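Local atomic coordinates of sugar kinase, pfkB family (Thermotoga maritima, PDB entry 2AJR), a protein that probably phosphorylates a phosphorylated sugar, perhaps fructose 1-phosphate, with ATP, as a member of the PfkB family of carbohydrate kinases. Residues D132-H135 with F136-R139; Y281-K285 with H286-F290. All coordinates share one frame; numbering follows the deposited sequence.

Interaction 1 of 2, residues D132-H135 with F136-R139; sequences DVNH and FLRR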
loop_
_atom_site.group_PDB
_atom_site.type_symbol
_atom_site.label_atom_id
_atom_site.label_comp_id
_atom_site.label_asym_id
_atom_site.label_seq_id
_atom_site.Cartn_x
_atom_site.Cartn_y
_atom_site.Cartn_z
ATOM N N ASP A 132 23.509 -10.576 -8.893
ATOM C CA ASP A 132 23.203 -9.215 -8.483
ATOM C C ASP A 132 24.099 -8.790 -7.326
ATOM O O ASP A 132 24.635 -7.677 -7.324
ATOM C CB ASP A 132 21.737 -9.071 -8.056
ATOM C CG ASP A 132 20.756 -9.235 -9.207
ATOM O OD1 ASP A 132 21.155 -9.058 -10.384
ATOM O OD2 ASP A 132 19.575 -9.558 -8.908
ATOM N N VAL A 133 24.267 -9.668 -6.344
ATOM C CA VAL A 133 25.087 -9.332 -5.184
ATOM C C VAL A 133 26.529 -9.096 -5.638
ATOM O O VAL A 133 27.172 -8.170 -5.161
ATOM C CB VAL A 133 24.978 -10.406 -4.043
ATOM C CG1 VAL A 133 26.042 -10.200 -2.963
ATOM C CG2 VAL A 133 23.602 -10.357 -3.425
ATOM N N ASN A 134 27.020 -9.900 -6.578
ATOM C CA ASN A 134 28.374 -9.714 -7.101
ATOM C C ASN A 134 28.549 -8.392 -7.829
ATOM O O ASN A 134 29.519 -7.678 -7.603
ATOM C CB ASN A 134 28.786 -10.884 -8.001
ATOM C CG ASN A 134 29.103 -12.136 -7.203
ATOM O OD1 ASN A 134 29.411 -12.073 -6.000
ATOM N ND2 ASN A 134 29.033 -13.282 -7.860
ATOM N N HIS A 135 27.600 -8.049 -8.677
ATOM C CA HIS A 135 27.644 -6.769 -9.356
ATOM C C HIS A 135 27.636 -5.657 -8.339
ATOM O O HIS A 135 28.340 -4.669 -8.499
ATOM C CB HIS A 135 26.457 -6.608 -10.294
ATOM C CG HIS A 135 26.526 -7.480 -11.497
ATOM N ND1 HIS A 135 25.412 -7.812 -12.233
ATOM C CD2 HIS A 135 27.574 -8.097 -12.095
ATOM C CE1 HIS A 135 25.770 -8.588 -13.244
ATOM N NE2 HIS A 135 27.077 -8.775 -13.185
ATOM N N PHE A 136 26.852 -5.817 -7.281
ATOM C CA PHE A 136 26.860 -4.832 -6.214
ATOM C C PHE A 136 28.235 -4.700 -5.547
ATOM O O PHE A 136 28.706 -3.583 -5.315
ATOM C CB PHE A 136 25.802 -5.127 -5.141
ATOM C CG PHE A 136 25.886 -4.188 -3.986
ATOM C CD1 PHE A 136 25.269 -2.948 -4.041
ATOM C CD2 PHE A 136 26.647 -4.500 -2.877
ATOM C CE1 PHE A 136 25.371 -2.041 -2.992
ATOM C CE2 PHE A 136 26.757 -3.593 -1.822
ATOM C CZ PHE A 136 26.122 -2.357 -1.889
ATOM N N LEU A 137 28.867 -5.818 -5.212
ATOM C CA LEU A 137 30.147 -5.756 -4.473
ATOM C C LEU A 137 31.213 -5.084 -5.316
ATOM O O LEU A 137 32.042 -4.332 -4.820
ATOM C CB LEU A 137 30.631 -7.154 -4.055
ATOM C CG LEU A 137 29.786 -7.859 -2.991
ATOM C CD1 LEU A 137 30.190 -9.344 -2.818
ATOM C CD2 LEU A 137 29.879 -7.079 -1.688
ATOM N N ARG A 138 31.147 -5.357 -6.607
ATOM C CA ARG A 138 32.078 -4.829 -7.581
ATOM C C ARG A 138 31.944 -3.298 -7.686
ATOM O O ARG A 138 32.949 -2.587 -7.754
ATOM C CB ARG A 138 31.804 -5.528 -8.912
ATOM C CG ARG A 138 32.983 -5.695 -9.839
ATOM C CD ARG A 138 33.217 -4.455 -10.661
ATOM N NE ARG A 138 33.301 -4.773 -12.080
ATOM C CZ ARG A 138 32.261 -4.887 -12.904
ATOM N NH1 ARG A 138 31.012 -4.723 -12.487
ATOM N NH2 ARG A 138 32.474 -5.180 -14.165
ATOM N N ARG A 139 30.714 -2.789 -7.677
ATOM C CA ARG A 139 30.474 -1.337 -7.690
ATOM C C ARG A 139 30.808 -0.690 -6.363
ATOM O O ARG A 139 31.255 0.460 -6.315
ATOM C CB ARG A 139 29.013 -1.028 -7.951
ATOM C CG ARG A 139 28.565 -1.232 -9.339
ATOM C CD ARG A 139 27.257 -0.492 -9.544
ATOM N NE ARG A 139 26.786 -0.642 -10.910
ATOM C CZ ARG A 139 25.537 -0.459 -11.306
ATOM N NH1 ARG A 139 24.592 -0.099 -10.450
ATOM N NH2 ARG A 139 25.231 -0.645 -12.575
#
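His135 and Arg139 meet one helical turn apart, through the histidine carbonyl. His135 O accepts the backbone N-H of Arg139 at 3.1 Å. The arginine side chain leans on the same oxygen, with its CG 3.5 Å from His135 O. His135 thus holds the next turn by its backbone, while its imidazole stands on the exposed side.

Phe136 is the buried residue of the group. Its N-H bonds to Asp132 O at 2.9 Å, and its CB packs against Val133 O at 3.3 Å. With CG anti to the backbone N (chi1 175°), the ring leads off the helix into the protein. There it meets the ring of Phe73 and touches Leu19 and Leu168.

These contacts, three and four residues apart, belong to helix 130-144, which lies on the protein surface as an amphipathic helix. Val133, Phe136 and Leu137 form its inner face, and all three touch helix 164-174. His135 and Arg138 stand on the exposed face, where Arg138 N gives its hydrogen to Asn134 O at 3.0 Å.

Leu137 lies alongside Val133. CG1 of Val133 is 4.2 Å from CD1 of Leu137, a loose apolar touch. CG of Leu137 also sits 3.4 Å from Val133 O. It lies beside its own backbone N and opposite the carbonyl carbon (chi1 -68°), which turns the branch back toward the preceding turn. The same Val133 O accepts the backbone N-H of Leu137 at 2.9 Å, so this carbonyl is both bonded and covered by the leucine.

Interaction 2 of 2, residues Y281-K285 with H286-F290; sequences YYFIK and HGANF
His286 points the edge of its imidazole at the face of the Tyr282 phenol ring. The pair is T-shaped: the planes stand at 80° and the centroids are 4.9 Å apart. ND1 is the leading atom. It lies over the rim of the tyrosine ring, 3.6 Å from Tyr282 CE2. CB of His286 covers the same ring in a CH-pi contact, 4.1 Å from its centroid. CG of His286 lies beside its own N and anti to the carbonyl carbon (chi1 -41°), which carries the imidazole back toward the tyrosine one turn earlier.

The histidine is also covered on a face. CB of Lys285 sits over the imidazole, 3.9 Å from the ring centroid, in a second CH-pi contact. Further along, Phe283 turns an edge of its ring to the methyl of Ala288, with CE1 3.8 Å from Ala288 CB.

Helix 271-286 gives way to the loop here. His286 N bonds to Tyr282 O at 2.7 Å, in the helical pattern. Gly287 N reaches Phe283 O at 3.0 Å, but it approaches from above the carbonyl plane. Gly287 is the first residue to leave helical angles, with a positive phi of 82°. Ala288 centres an inverse gamma turn, and Asn289 is the N-cap of helix 290-304, its OD1 accepting the N-H of Glu292. Tyr282 and Phe283 both touch Met293, so the two aromatics join helix 271-286 to helix 290-304.

The side-chain contacts across the turn are aromatic and apolar, without a salt bridge, so they probably depend on shape and ring polarity more than on charge.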
loop_
_atom_site.group_PDB
_atom_site.type_symbol
_atom_site.label_atom_id
_atom_site.label_comp_id
_atom_site.label_asym_id
_atom_site.label_seq_id
_atom_site.Cartn_x
_atom_site.Cartn_y
_atom_site.Cartn_z
ATOM N N TYR A 281 27.338 14.304 9.377
ATOM C CA TYR A 281 27.598 15.738 9.193
ATOM C C TYR A 281 28.617 16.290 10.195
ATOM O O TYR A 281 29.488 17.074 9.819
ATOM C CB TYR A 281 26.296 16.537 9.304
ATOM C CG TYR A 281 26.458 18.043 9.241
ATOM C CD1 TYR A 281 26.442 18.709 8.024
ATOM C CD2 TYR A 281 26.605 18.806 10.399
ATOM C CE1 TYR A 281 26.585 20.097 7.949
ATOM C CE2 TYR A 281 26.742 20.204 10.332
ATOM C CZ TYR A 281 26.732 20.833 9.102
ATOM O OH TYR A 281 26.866 22.192 9.006
ATOM N N TYR A 282 28.494 15.906 11.458
ATOM C CA TYR A 282 29.376 16.442 12.486
ATOM C C TYR A 282 30.790 15.962 12.246
ATOM O O TYR A 282 31.744 16.731 12.366
ATOM C CB TYR A 282 28.942 16.021 13.901
ATOM C CG TYR A 282 29.698 16.764 14.992
ATOM C CD1 TYR A 282 30.996 16.407 15.353
ATOM C CD2 TYR A 282 29.115 17.844 15.645
ATOM C CE1 TYR A 282 31.693 17.117 16.343
ATOM C CE2 TYR A 282 29.798 18.555 16.636
ATOM C CZ TYR A 282 31.078 18.193 16.981
ATOM O OH TYR A 282 31.714 18.914 17.970
ATOM N N PHE A 283 30.914 14.673 11.949
ATOM C CA PHE A 283 32.199 14.079 11.621
ATOM C C PHE A 283 32.842 14.843 10.464
ATOM O O PHE A 283 33.959 15.353 10.601
ATOM C CB PHE A 283 32.026 12.603 11.266
ATOM C CG PHE A 283 33.293 11.927 10.849
ATOM C CD1 PHE A 283 34.327 11.765 11.743
ATOM C CD2 PHE A 283 33.446 11.444 9.564
ATOM C CE1 PHE A 283 35.490 11.141 11.367
ATOM C CE2 PHE A 283 34.609 10.820 9.186
ATOM C CZ PHE A 283 35.631 10.668 10.090
ATOM N N ILE A 284 32.127 14.959 9.346
ATOM C CA ILE A 284 32.648 15.687 8.189
ATOM C C ILE A 284 33.056 17.124 8.528
ATOM O O ILE A 284 34.150 17.553 8.162
ATOM C CB ILE A 284 31.638 15.745 7.041
ATOM C CG1 ILE A 284 31.453 14.360 6.408
ATOM C CG2 ILE A 284 32.100 16.752 5.994
ATOM C CD1 ILE A 284 30.627 14.402 5.156
ATOM N N LYS A 285 32.190 17.856 9.229
ATOM C CA LYS A 285 32.405 19.288 9.445
ATOM C C LYS A 285 33.352 19.610 10.609
ATOM O O LYS A 285 34.270 20.401 10.437
ATOM C CB LYS A 285 31.076 20.042 9.613
ATOM C CG LYS A 285 30.192 20.107 8.355
ATOM C CD LYS A 285 30.909 20.643 7.095
ATOM C CE LYS A 285 29.940 20.843 5.912
ATOM N NZ LYS A 285 30.619 21.059 4.586
ATOM N N HIS A 286 33.148 19.011 11.777
ATOM C CA HIS A 286 33.958 19.355 12.962
ATOM C C HIS A 286 34.828 18.215 13.519
ATOM O O HIS A 286 35.304 18.311 14.646
ATOM C CB HIS A 286 33.052 19.914 14.066
ATOM C CG HIS A 286 31.990 20.836 13.553
ATOM N ND1 HIS A 286 30.649 20.651 13.814
ATOM C CD2 HIS A 286 32.069 21.933 12.765
ATOM C CE1 HIS A 286 29.949 21.600 13.218
ATOM N NE2 HIS A 286 30.787 22.389 12.574
ATOM N N GLY A 287 35.038 17.150 12.746
ATOM C CA GLY A 287 35.957 16.071 13.133
ATOM C C GLY A 287 35.380 15.029 14.089
ATOM O O GLY A 287 34.200 15.075 14.459
ATOM N N ALA A 288 36.242 14.109 14.521
ATOM C CA ALA A 288 35.831 12.911 15.256
ATOM C C ALA A 288 35.772 13.094 16.772
ATOM O O ALA A 288 36.375 12.320 17.522
ATOM C CB ALA A 288 36.764 11.767 14.919
ATOM N N ASN A 289 35.055 14.119 17.223
ATOM C CA ASN A 289 34.719 14.248 18.632
ATOM C C ASN A 289 33.397 13.513 18.829
ATOM O O ASN A 289 32.340 13.993 18.425
ATOM C CB ASN A 289 34.602 15.711 19.041
ATOM C CG ASN A 289 34.307 15.878 20.517
ATOM O OD1 ASN A 289 33.380 15.265 21.052
ATOM N ND2 ASN A 289 35.097 16.708 21.188
ATOM N N PHE A 290 33.473 12.340 19.450
ATOM C CA PHE A 290 32.384 11.374 19.440
ATOM C C PHE A 290 31.194 11.750 20.306
ATOM O O PHE A 290 30.057 11.646 19.866
ATOM C CB PHE A 290 32.910 9.997 19.831
ATOM C CG PHE A 290 33.889 9.436 18.848
ATOM C CD1 PHE A 290 33.520 9.242 17.526
ATOM C CD2 PHE A 290 35.186 9.111 19.232
ATOM C CE1 PHE A 290 34.430 8.737 16.600
ATOM C CE2 PHE A 290 36.097 8.587 18.315
ATOM C CZ PHE A 290 35.718 8.404 16.999
#

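How the interactions relate
Interaction 1 comes first along the chain, within helix 130-144. Interaction 2 follows much later, where helix 271-286 gives way to helix 290-304. The two are in series and neither nest nor cross. Each is local: interaction 1 spans successive turns of one helix, and interaction 2 closes the short turn between two helices. Their centres are 30 Å apart, and their nearest atoms are about 18 Å apart. Residues 132-139 border strand 93-100, an outermost strand of the large mixed sheet within this chain, and also helix 164-174. Residues 281-290 reach strand 178-182, a central strand of that sheet, through Phe283 and Phe290. The sheet is therefore the part of the fold they share.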